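Side-chain contact in uncharacterized protein (Staphylococcus aureus subsp. aureus, PDB 3H04), which is of unknown function but belongs to the alpha/beta-hydrolase clan and is probably a serine hydrolase of the esterase type: residues A[148-151]-A[152-156]. Numbering follows the deposited sequence.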
# COMPACT_ATOMS: atom_id res chain seq x y z
N GLN A 148 -18.25 3.65 17.56
CA GLN A 148 -19.08 4.12 18.66
C GLN A 148 -19.11 3.20 19.89
O GLN A 148 -19.63 3.61 20.94
CB GLN A 148 -20.51 4.31 18.14
CG GLN A 148 -20.61 5.51 17.26
CD GLN A 148 -21.94 5.60 16.52
OE1 GLN A 148 -22.92 4.97 16.93
NE2 GLN A 148 -21.98 6.39 15.45
N SER A 149 -18.59 1.97 19.78
CA SER A 149 -18.70 1.00 20.89
C SER A 149 -17.40 0.96 21.68
O SER A 149 -17.33 0.28 22.73
CB SER A 149 -19.01 -0.41 20.41
OG SER A 149 -19.83 -0.45 19.22
N ILE A 150 -16.40 1.68 21.22
CA ILE A 150 -15.17 1.87 22.02
C ILE A 150 -15.08 3.33 22.47
O ILE A 150 -15.98 4.13 22.17
CB ILE A 150 -13.93 1.47 21.23
CG1 ILE A 150 -13.75 2.34 19.98
CG2 ILE A 150 -13.99 -0.02 20.87
CD1 ILE A 150 -12.94 1.66 18.92
N ASN A 151 -14.06 3.67 23.24
CA ASN A 151 -13.83 5.07 23.61
C ASN A 151 -12.36 5.44 23.34
O ASN A 151 -11.58 4.61 22.91
CB ASN A 151 -14.18 5.26 25.08
CG ASN A 151 -13.37 4.35 25.94
OD1 ASN A 151 -12.16 4.26 25.75
ND2 ASN A 151 -14.02 3.60 26.80
N GLU A 152 -12.00 6.69 23.60
CA GLU A 152 -10.66 7.21 23.32
C GLU A 152 -9.56 6.66 24.22
O GLU A 152 -8.38 6.72 23.86
CB GLU A 152 -10.64 8.75 23.48
CG GLU A 152 -11.37 9.56 22.41
CD GLU A 152 -11.38 11.08 22.71
OE1 GLU A 152 -11.98 11.51 23.73
OE2 GLU A 152 -10.78 11.84 21.93
N THR A 153 -9.91 6.19 25.41
CA THR A 153 -8.90 5.59 26.29
C THR A 153 -8.60 4.21 25.75
O THR A 153 -7.45 3.86 25.62
CB THR A 153 -9.31 5.45 27.74
OG1 THR A 153 -9.36 6.75 28.33
CG2 THR A 153 -8.31 4.58 28.54
N MET A 154 -9.67 3.45 25.48
CA MET A 154 -9.61 2.14 24.85
C MET A 154 -8.65 2.24 23.67
O MET A 154 -7.70 1.48 23.59
CB MET A 154 -11.03 1.70 24.40
CG MET A 154 -11.34 0.19 24.41
SD MET A 154 -11.19 -0.52 22.77
CE MET A 154 -9.63 0.23 22.34
N ILE A 155 -8.86 3.22 22.79
CA ILE A 155 -8.03 3.39 21.58
C ILE A 155 -6.61 3.86 21.89
O ILE A 155 -5.65 3.35 21.30
CB ILE A 155 -8.71 4.31 20.52
CG1 ILE A 155 -10.16 3.84 20.23
CG2 ILE A 155 -7.90 4.41 19.25
CD1 ILE A 155 -10.30 2.39 19.84
N ALA A 156 -6.44 4.75 22.87
CA ALA A 156 -5.10 5.23 23.18
C ALA A 156 -4.26 4.08 23.74
O ALA A 156 -3.06 4.02 23.53
CB ALA A 156 -5.16 6.35 24.16
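Asn-151 caps the first turn of helix 152-156 with its side chain. CB sits next to the peptide bond to Glu-152. A chi1 of 58° swings the amide beyond it toward the N-H groups of the first turn. OD1, at the tip, accepts from Met-154 N at 2.6 Å, the N-H pointing nearly straight at the oxygen (164°) and the donor almost in line with the C=O bond. This is an N-cap: the side-chain oxygen takes up an amide that has no preceding helical carbonyl to bond to. The same residue's backbone O receives Ile-155 N at 3.1 Å, so side chain and main chain together grip two successive N-H groups. The capped helix is a short surface one, reached from helix 141-147; the contact lies about 26 Å from the centre of the chain (centre to centre), in the helical region following strand 121-125 of the alpha/beta-hydrolase fold. Ahead of the cap, Ile-150 directs its CG2 branch at SD of Met-154, a doubtful contact that belongs to one of two modelled conformers. Ile-150 and Ile-155 lie near each other, but their CD1 ends are modelled too close to be trusted; both isoleucines also rest on Tyr-178 of helix 173-182.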